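Side-chain contacts in phosphoribosylglycinamide synthetase (Anaerococcus prevotii, PDB 4DIM), which probably acts as an ATP-dependent ligase of the ATP-grasp family, binding ATP and a metal ion: residues K137-N142 against C185-F190; V262-K267 against V271-L276; Y111-A116 against K251-N256. One frame throughout, in Å; residues are numbered along the deposited sequence.

Interaction 1 of 3, residues K137-N142 against C185-F190; sequences KNALEN and CIVEEF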
loop_
_atom_site.group_PDB
_atom_site.type_symbol
_atom_site.label_atom_id
_atom_site.label_comp_id
_atom_site.label_asym_id
_atom_site.label_seq_id
_atom_site.Cartn_x
_atom_site.Cartn_y
_atom_site.Cartn_z
ATOM N N LYS A 137 -11.322 33.093 0.667
ATOM C CA LYS A 137 -11.673 33.551 -0.683
ATOM C C LYS A 137 -10.397 33.719 -1.550
ATOM O O LYS A 137 -10.427 33.406 -2.747
ATOM C CB LYS A 137 -12.467 34.855 -0.599
ATOM C CG LYS A 137 -13.824 34.700 0.103
ATOM C CD LYS A 137 -14.235 35.946 0.907
ATOM C CE LYS A 137 -15.443 35.689 1.785
ATOM N NZ LYS A 137 -15.750 36.841 2.682
ATOM N N ASN A 138 -9.270 34.177 -0.943
ATOM C CA ASN A 138 -7.976 34.284 -1.650
ATOM C C ASN A 138 -7.563 32.893 -2.121
ATOM O O ASN A 138 -7.181 32.713 -3.284
ATOM C CB ASN A 138 -6.896 34.879 -0.732
ATOM C CG ASN A 138 -5.482 34.803 -1.274
ATOM O OD1 ASN A 138 -5.238 34.908 -2.488
ATOM N ND2 ASN A 138 -4.508 34.651 -0.378
ATOM N N ALA A 139 -7.667 31.909 -1.200
ATOM C CA ALA A 139 -7.375 30.505 -1.476
ATOM C C ALA A 139 -8.324 29.931 -2.546
ATOM O O ALA A 139 -7.845 29.164 -3.372
ATOM C CB ALA A 139 -7.472 29.673 -0.195
ATOM N N LEU A 140 -9.652 30.307 -2.532
ATOM C CA LEU A 140 -10.688 29.850 -3.496
ATOM C C LEU A 140 -10.450 30.281 -4.984
ATOM O O LEU A 140 -11.044 29.662 -5.882
ATOM C CB LEU A 140 -12.102 30.357 -3.107
ATOM C CG LEU A 140 -12.771 29.862 -1.825
ATOM C CD1 LEU A 140 -14.272 29.868 -1.966
ATOM C CD2 LEU A 140 -12.275 28.504 -1.398
ATOM N N GLU A 141 -9.639 31.335 -5.233
ATOM C CA GLU A 141 -9.359 31.774 -6.595
ATOM C C GLU A 141 -8.394 30.793 -7.282
ATOM O O GLU A 141 -8.475 30.633 -8.511
ATOM C CB GLU A 141 -8.837 33.231 -6.639
ATOM C CG GLU A 141 -7.329 33.431 -6.725
ATOM C CD GLU A 141 -6.954 34.904 -6.722
ATOM O OE1 GLU A 141 -6.622 35.433 -7.810
ATOM O OE2 GLU A 141 -7.056 35.542 -5.648
ATOM N N ASN A 142 -7.512 30.122 -6.498
ATOM C CA ASN A 142 -6.560 29.108 -6.998
ATOM C C ASN A 142 -7.042 27.663 -6.688
ATOM O O ASN A 142 -6.230 26.730 -6.696
ATOM C CB ASN A 142 -5.171 29.342 -6.377
ATOM C CG ASN A 142 -4.660 30.759 -6.557
ATOM O OD1 ASN A 142 -4.578 31.546 -5.599
ATOM N ND2 ASN A 142 -4.313 31.116 -7.791
ATOM N N CYS A 185 -7.270 26.339 9.572
ATOM C CA CYS A 185 -8.139 25.460 8.838
ATOM C C CYS A 185 -7.448 25.014 7.544
ATOM O O CYS A 185 -6.484 25.639 7.085
ATOM C CB CYS A 185 -9.416 26.231 8.510
ATOM S SG CYS A 185 -10.921 25.442 9.091
ATOM N N ILE A 186 -7.996 23.979 6.911
ATOM C CA ILE A 186 -7.525 23.566 5.614
ATOM C C ILE A 186 -8.742 23.578 4.726
ATOM O O ILE A 186 -9.792 23.027 5.067
ATOM C CB ILE A 186 -6.723 22.230 5.596
ATOM C CG1 ILE A 186 -5.291 22.515 6.122
ATOM C CG2 ILE A 186 -6.620 21.633 4.180
ATOM C CD1 ILE A 186 -4.471 21.327 6.454
ATOM N N VAL A 187 -8.624 24.326 3.641
ATOM C CA VAL A 187 -9.622 24.329 2.576
ATOM C C VAL A 187 -8.938 23.539 1.455
ATOM O O VAL A 187 -7.810 23.860 1.053
ATOM C CB VAL A 187 -10.180 25.721 2.154
ATOM C CG1 VAL A 187 -9.094 26.638 1.575
ATOM C CG2 VAL A 187 -11.319 25.547 1.164
ATOM N N GLU A 188 -9.537 22.427 1.072
ATOM C CA GLU A 188 -8.933 21.552 0.058
ATOM C C GLU A 188 -9.929 21.198 -1.010
ATOM O O GLU A 188 -11.101 20.982 -0.715
ATOM C CB GLU A 188 -8.402 20.271 0.731
ATOM C CG GLU A 188 -7.646 19.352 -0.195
ATOM C CD GLU A 188 -7.034 18.151 0.475
ATOM O OE1 GLU A 188 -7.795 17.212 0.807
ATOM O OE2 GLU A 188 -5.791 18.119 0.608
ATOM N N GLU A 189 -9.446 21.071 -2.249
ATOM C CA GLU A 189 -10.281 20.634 -3.375
ATOM C C GLU A 189 -10.858 19.268 -3.086
ATOM O O GLU A 189 -10.137 18.355 -2.643
ATOM C CB GLU A 189 -9.464 20.540 -4.667
ATOM C CG GLU A 189 -8.945 21.853 -5.220
ATOM C CD GLU A 189 -8.183 21.662 -6.516
ATOM O OE1 GLU A 189 -8.486 22.369 -7.504
ATOM O OE2 GLU A 189 -7.258 20.817 -6.536
ATOM N N PHE A 190 -12.148 19.116 -3.340
ATOM C CA PHE A 190 -12.825 17.850 -3.169
ATOM C C PHE A 190 -12.900 17.200 -4.543
ATOM O O PHE A 190 -13.554 17.736 -5.444
ATOM C CB PHE A 190 -14.203 18.046 -2.527
ATOM C CG PHE A 190 -14.878 16.746 -2.143
ATOM C CD1 PHE A 190 -14.204 15.785 -1.400
ATOM C CD2 PHE A 190 -16.172 16.469 -2.554
ATOM C CE1 PHE A 190 -14.801 14.561 -1.107
ATOM C CE2 PHE A 190 -16.776 15.256 -2.239
ATOM C CZ PHE A 190 -16.088 14.306 -1.518
#
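Ala139 of the helix and Val187 of the strand meet beside the ring of Phe128 of strand 127-128, which touches both; no flat group of the two segments meets another across the contact, where aliphatic branches come together methyl to methyl. Val187 serves both helix residues by dividing its two methyls between them. CG1 of Val187 reaches CB of Ala139 at 3.9 Å, while CG2 of Val187 lies 4.0 Å from CD2 of Leu140. The division follows from the valine torsion (chi1 63°), which sets CG1 between the backbone N and the carbonyl carbon and leaves CG2 anti to the N. Ala139 directs its CB toward the strand; Leu140 starts off to one side and brings only its end inward, its chain crossing that of Val187 at about a right angle. With no hydrogen bond across the two segments, they meet by apolar packing. Val147 flanks the valine from strand 147-150. Where the strand ends, Glu189 forms a salt bridge with Arg126. The arrangement is a helix packed on a small antiparallel sheet, the alpha+beta construction of an ATP-grasp subdomain.

Interaction 2 of 3, residues V262-K267 against V271-L276; sequences VDMILK and VYIIEL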
loop_
_atom_site.group_PDB
_atom_site.type_symbol
_atom_site.label_atom_id
_atom_site.label_comp_id
_atom_site.label_asym_id
_atom_site.label_seq_id
_atom_site.Cartn_x
_atom_site.Cartn_y
_atom_site.Cartn_z
ATOM N N VAL A 262 0.849 3.648 -4.668
ATOM C CA VAL A 262 0.111 4.869 -4.961
ATOM C C VAL A 262 -1.438 4.675 -4.952
ATOM O O VAL A 262 -1.968 3.635 -5.392
ATOM C CB VAL A 262 0.524 5.439 -6.346
ATOM C CG1 VAL A 262 0.188 6.918 -6.435
ATOM C CG2 VAL A 262 2.011 5.206 -6.614
ATOM N N ASP A 263 -2.135 5.723 -4.439
ATOM C CA ASP A 263 -3.591 5.844 -4.413
ATOM C C ASP A 263 -3.911 6.969 -5.357
ATOM O O ASP A 263 -3.473 8.105 -5.143
ATOM C CB ASP A 263 -4.152 6.131 -2.995
ATOM C CG ASP A 263 -3.840 5.118 -1.907
ATOM O OD1 ASP A 263 -3.774 3.903 -2.220
ATOM O OD2 ASP A 263 -3.793 5.521 -0.719
HETATM N N MSE A 264 -4.624 6.638 -6.417
HETATM C CA MSE A 264 -5.040 7.527 -7.472
HETATM C C MSE A 264 -6.536 7.825 -7.419
HETATM O O MSE A 264 -7.318 7.125 -6.793
HETATM C CB MSE A 264 -4.781 6.852 -8.845
HETATM C CG MSE A 264 -3.384 6.131 -9.061
HETATM SE SE MSE A 264 -1.983 7.349 -9.372
HETATM C CE MSE A 264 -2.769 8.691 -10.744
ATOM N N ILE A 265 -6.941 8.790 -8.211
ATOM C CA ILE A 265 -8.355 9.076 -8.463
ATOM C C ILE A 265 -8.496 9.581 -9.904
ATOM O O ILE A 265 -7.698 10.395 -10.376
ATOM C CB ILE A 265 -9.000 10.033 -7.450
ATOM C CG1 ILE A 265 -10.489 10.268 -7.778
ATOM C CG2 ILE A 265 -8.256 11.343 -7.393
ATOM C CD1 ILE A 265 -11.280 10.467 -6.684
ATOM N N LEU A 266 -9.515 9.100 -10.597
ATOM C CA LEU A 266 -9.757 9.539 -11.966
ATOM C C LEU A 266 -10.972 10.480 -12.001
ATOM O O LEU A 266 -12.060 10.078 -11.586
ATOM C CB LEU A 266 -9.929 8.306 -12.871
ATOM C CG LEU A 266 -10.703 8.451 -14.147
ATOM C CD1 LEU A 266 -9.949 9.322 -15.139
ATOM C CD2 LEU A 266 -10.911 7.114 -14.729
ATOM N N LYS A 267 -10.763 11.739 -12.472
ATOM C CA LYS A 267 -11.832 12.733 -12.641
ATOM C C LYS A 267 -11.730 13.407 -14.000
ATOM O O LYS A 267 -10.729 14.073 -14.284
ATOM C CB LYS A 267 -11.807 13.813 -11.525
ATOM C CG LYS A 267 -12.895 14.903 -11.652
ATOM C CD LYS A 267 -12.879 15.810 -10.446
ATOM C CE LYS A 267 -13.850 16.981 -10.470
ATOM N NZ LYS A 267 -13.823 17.742 -9.183
ATOM N N VAL A 271 -6.041 12.300 -13.955
ATOM C CA VAL A 271 -5.756 11.478 -12.785
ATOM C C VAL A 271 -4.995 12.298 -11.799
ATOM O O VAL A 271 -4.239 13.178 -12.170
ATOM C CB VAL A 271 -5.031 10.162 -13.152
ATOM C CG1 VAL A 271 -5.840 9.385 -14.176
ATOM C CG2 VAL A 271 -3.610 10.413 -13.672
ATOM N N TYR A 272 -5.222 12.016 -10.531
ATOM C CA TYR A 272 -4.627 12.733 -9.404
ATOM C C TYR A 272 -4.090 11.756 -8.389
ATOM O O TYR A 272 -4.731 10.728 -8.143
ATOM C CB TYR A 272 -5.685 13.631 -8.734
ATOM C CG TYR A 272 -6.328 14.609 -9.686
ATOM C CD1 TYR A 272 -5.891 15.928 -9.761
ATOM C CD2 TYR A 272 -7.416 14.241 -10.466
ATOM C CE1 TYR A 272 -6.464 16.827 -10.652
ATOM C CE2 TYR A 272 -8.007 15.134 -11.350
ATOM C CZ TYR A 272 -7.507 16.421 -11.467
ATOM O OH TYR A 272 -8.069 17.331 -12.353
ATOM N N ILE A 273 -2.954 12.113 -7.748
ATOM C CA ILE A 273 -2.331 11.298 -6.714
ATOM C C ILE A 273 -2.858 11.726 -5.401
ATOM O O ILE A 273 -2.637 12.869 -5.007
ATOM C CB ILE A 273 -0.792 11.447 -6.752
ATOM C CG1 ILE A 273 -0.246 10.946 -8.101
ATOM C CG2 ILE A 273 -0.131 10.718 -5.538
ATOM C CD1 ILE A 273 1.064 11.023 -8.250
ATOM N N ILE A 274 -3.475 10.795 -4.662
ATOM C CA ILE A 274 -3.946 11.068 -3.298
ATOM C C ILE A 274 -2.810 10.799 -2.282
ATOM O O ILE A 274 -2.497 11.675 -1.507
ATOM C CB ILE A 274 -5.187 10.223 -2.942
ATOM C CG1 ILE A 274 -6.319 10.448 -3.930
ATOM C CG2 ILE A 274 -5.640 10.547 -1.521
ATOM C CD1 ILE A 274 -7.197 9.167 -4.063
ATOM N N GLU A 275 -2.263 9.577 -2.273
ATOM C CA GLU A 275 -1.203 9.111 -1.376
ATOM C C GLU A 275 -0.110 8.389 -2.184
ATOM O O GLU A 275 -0.401 7.760 -3.193
ATOM C CB GLU A 275 -1.726 8.139 -0.274
ATOM C CG GLU A 275 -2.994 8.493 0.479
ATOM C CD GLU A 275 -2.938 9.697 1.414
ATOM O OE1 GLU A 275 -1.842 10.288 1.578
ATOM O OE2 GLU A 275 -3.996 10.043 1.995
ATOM N N LEU A 276 1.127 8.448 -1.703
ATOM C CA LEU A 276 2.290 7.811 -2.319
ATOM C C LEU A 276 3.289 7.407 -1.229
ATOM O O LEU A 276 3.761 8.266 -0.490
ATOM C CB LEU A 276 2.948 8.765 -3.323
ATOM C CG LEU A 276 3.925 8.069 -4.299
ATOM C CD1 LEU A 276 3.733 8.532 -5.766
ATOM C CD2 LEU A 276 5.357 8.252 -3.896
#
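Asp263 and Glu275 form a hydrogen-bonded pair in the hairpin of strands 258-267 and 270-277, and the backbone bonds between these strands show how an antiparallel ladder accommodates an extra residue. Asp263 N bonds to Glu275 O at 3.0 Å, nearly straight at 172°. In return Asp263 O takes the N-H of Ile274, with Ile274 N at 2.7 Å. A weak bond joins Glu275 N to Asp263 O at 3.4 Å. Ile274 and Glu275 thus both face Asp263, a classic beta bulge, beyond which Ile265 and Tyr272 exchange N-H and carbonyl in both directions. CA-H...O contacts accompany these bonds, as from Met264 CA to Tyr272 O.

Apolar contacts dominate one face. Val262 and Leu276 lie side by side, with CG2 of Val262 3.8 Å from CD1 of Leu276. Met264, a selenomethionine here, bends at chi2 and chi3, which folds its CE back onto CG2 of Val271. Helix 236-253 covers this face. On the other, Ile265 CG2 packs on Tyr272 CB at 3.7 Å. The Tyr272 ring has Ile265 O at its edge, and its CE2 lies 4.0 Å from Lys267 CB. Ile274, in the bulge, brings its CD1 to Ile265 CB.

Among the polar groups, the carboxylates of Asp263 and Glu275 are turned 88° apart, with Asp263 OD2 5.3 Å from Glu275 OE2. Glu275 OE1 makes a salt bridge with Lys110. The chemistry implies a division of labour: peptide groups set the register, apolar side chains pack the side covered by helix 236-253, and Lys110 would partly offset the acidic pair.

Interaction 3 of 3, residues Y111-A116 against K251-N256; sequences YKMKEA and KALGLN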
loop_
_atom_site.group_PDB
_atom_site.type_symbol
_atom_site.label_atom_id
_atom_site.label_comp_id
_atom_site.label_asym_id
_atom_site.label_seq_id
_atom_site.Cartn_x
_atom_site.Cartn_y
_atom_site.Cartn_z
ATOM N N TYR A 111 1.146 18.182 3.863
ATOM C CA TYR A 111 1.497 19.579 3.571
ATOM C C TYR A 111 2.751 19.634 2.700
ATOM O O TYR A 111 2.784 20.387 1.737
ATOM C CB TYR A 111 1.773 20.435 4.837
ATOM C CG TYR A 111 0.778 20.449 5.981
ATOM C CD1 TYR A 111 -0.092 21.523 6.153
ATOM C CD2 TYR A 111 0.915 19.565 7.050
ATOM C CE1 TYR A 111 -0.843 21.676 7.326
ATOM C CE2 TYR A 111 0.153 19.693 8.212
ATOM C CZ TYR A 111 -0.757 20.730 8.330
ATOM O OH TYR A 111 -1.538 20.850 9.453
ATOM N N LYS A 112 3.791 18.870 3.089
ATOM C CA LYS A 112 5.081 18.783 2.405
ATOM C C LYS A 112 4.971 18.093 1.064
ATOM O O LYS A 112 5.702 18.446 0.134
ATOM C CB LYS A 112 6.113 18.008 3.243
ATOM C CG LYS A 112 6.705 18.723 4.453
ATOM C CD LYS A 112 7.767 17.823 5.155
ATOM C CE LYS A 112 7.930 18.082 6.651
ATOM N NZ LYS A 112 8.862 19.200 6.942
HETATM N N MSE A 113 4.099 17.071 0.976
HETATM C CA MSE A 113 3.846 16.334 -0.268
HETATM C C MSE A 113 3.165 17.229 -1.270
HETATM O O MSE A 113 3.572 17.289 -2.424
HETATM C CB MSE A 113 2.955 15.091 -0.006
HETATM C CG MSE A 113 3.037 14.031 -1.113
HETATM SE SE MSE A 113 1.580 12.734 -1.167
HETATM C CE MSE A 113 0.046 13.947 -1.393
ATOM N N LYS A 114 2.136 17.940 -0.838
ATOM C CA LYS A 114 1.353 18.804 -1.728
ATOM C C LYS A 114 2.143 20.056 -2.139
ATOM O O LYS A 114 1.804 20.687 -3.146
ATOM C CB LYS A 114 0.015 19.194 -1.051
ATOM C CG LYS A 114 -0.881 17.996 -0.730
ATOM C CD LYS A 114 -1.964 17.718 -1.745
ATOM C CE LYS A 114 -3.017 16.762 -1.204
ATOM N NZ LYS A 114 -3.269 15.581 -2.088
ATOM N N GLU A 115 3.167 20.424 -1.353
ATOM C CA GLU A 115 4.047 21.558 -1.621
ATOM C C GLU A 115 4.984 21.190 -2.790
ATOM O O GLU A 115 5.258 22.008 -3.665
ATOM C CB GLU A 115 4.845 21.921 -0.348
ATOM C CG GLU A 115 5.557 23.264 -0.421
ATOM C CD GLU A 115 6.532 23.566 0.705
ATOM O OE1 GLU A 115 7.266 22.643 1.131
ATOM O OE2 GLU A 115 6.607 24.747 1.116
ATOM N N ALA A 116 5.471 19.952 -2.783
ATOM C CA ALA A 116 6.316 19.419 -3.838
ATOM C C ALA A 116 5.521 19.257 -5.111
ATOM O O ALA A 116 6.002 19.585 -6.184
ATOM C CB ALA A 116 6.898 18.082 -3.410
ATOM N N LYS A 251 9.853 11.596 -8.721
ATOM C CA LYS A 251 10.946 12.557 -8.797
ATOM C C LYS A 251 10.646 13.806 -7.945
ATOM O O LYS A 251 11.526 14.191 -7.178
ATOM C CB LYS A 251 11.280 12.929 -10.238
ATOM C CG LYS A 251 12.742 13.411 -10.383
ATOM C CD LYS A 251 13.452 12.962 -11.695
ATOM C CE LYS A 251 14.956 12.765 -11.536
ATOM N NZ LYS A 251 15.725 14.055 -11.512
ATOM N N ALA A 252 9.398 14.354 -7.957
ATOM C CA ALA A 252 8.998 15.510 -7.091
ATOM C C ALA A 252 9.344 15.290 -5.602
ATOM O O ALA A 252 9.736 16.226 -4.900
ATOM C CB ALA A 252 7.497 15.793 -7.207
ATOM N N LEU A 253 9.203 14.057 -5.145
ATOM C CA LEU A 253 9.460 13.644 -3.776
ATOM C C LEU A 253 10.848 13.008 -3.550
ATOM O O LEU A 253 11.214 12.799 -2.394
ATOM C CB LEU A 253 8.376 12.641 -3.397
ATOM C CG LEU A 253 6.966 13.194 -3.373
ATOM C CD1 LEU A 253 5.993 12.079 -3.330
ATOM C CD2 LEU A 253 6.750 14.107 -2.180
ATOM N N GLY A 254 11.589 12.689 -4.610
ATOM C CA GLY A 254 12.929 12.128 -4.482
ATOM C C GLY A 254 13.001 10.680 -4.033
ATOM O O GLY A 254 13.969 10.288 -3.368
ATOM N N LEU A 255 12.002 9.863 -4.415
ATOM C CA LEU A 255 12.017 8.466 -4.042
ATOM C C LEU A 255 13.002 7.697 -4.892
ATOM O O LEU A 255 13.082 7.956 -6.087
ATOM C CB LEU A 255 10.642 7.818 -4.179
ATOM C CG LEU A 255 9.654 8.066 -3.062
ATOM C CD1 LEU A 255 8.969 9.364 -3.267
ATOM C CD2 LEU A 255 8.589 7.020 -3.058
ATOM N N ASN A 256 13.720 6.722 -4.307
ATOM C CA ASN A 256 14.622 5.887 -5.079
ATOM C C ASN A 256 14.894 4.554 -4.385
ATOM O O ASN A 256 14.702 4.428 -3.181
ATOM C CB ASN A 256 15.927 6.633 -5.328
ATOM C CG ASN A 256 16.809 6.019 -6.376
ATOM O OD1 ASN A 256 16.333 5.344 -7.290
ATOM N ND2 ASN A 256 18.117 6.176 -6.233
#
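Ala252 meets Ala116 where helix 236-253 runs out beside helix 110-120, and two residues without long side chains let the backbones come close: their CA atoms are 5.7 Å apart. The CB atoms of Ala252 and Ala116 point at each other across 4.5 Å, but the nearer approach of Ala116 CB is to the carbonyl oxygen of Ala252, at 3.7 Å. Leu253 comes next and reaches both Ala116 and Met113. Its CG is anti to the carbonyl carbon (chi1 -64°), and from there CD2 of Leu253 contacts CG of Met113 at 3.9 Å and CB of Ala116 at 4.2 Å. Met113, a selenomethionine, crosses the leucine obliquely and offers the middle of its chain; its end leads away from the leucine. At Gly254 the helix closes in a Schellman motif, with a positive phi of 74° and Gly254 N bonded to Lys251 O at 3.0 Å. The chain then leaves the interface: Leu255 packs against Cys107, and Asn256 OD1 accepts a hydrogen bond from Asn205 N. Between these two segments the contact falls on Ala252 and Leu253, just before the cap, and is buried and apolar apart from that one carbonyl. Around it, Tyr120 and Phe117 of helix 110-120 extend the packing over Ala252 and Leu253, Met106 of helix 101-108 also touches the leucine, and strand 270-277 adjoins through Leu276, which lies against Leu255.

Interactions 2 and 3 form a continuous neighbourhood, their centres about 14 Å apart: Leu276 CD2 lies 3.9 Å from Leu253 CD1, and Met113 CE reaches Ile274 O at the bulge. Interaction 1 stands farther out, its centre about 19 Å from that of interaction 2 and 21 Å from that of interaction 3, within the chain loop that interaction 3 closes. Helix 110-120 bridges the gap, since Tyr111 CE1 lies 3.7 Å from Ile186 CD1. Interaction 1 lies on the smaller antiparallel sheet and interaction 2 at the edge of the larger one, with interaction 3 a helix contact beside them; as in ATP-grasp enzymes, ATP would probably bind between two such subdomains.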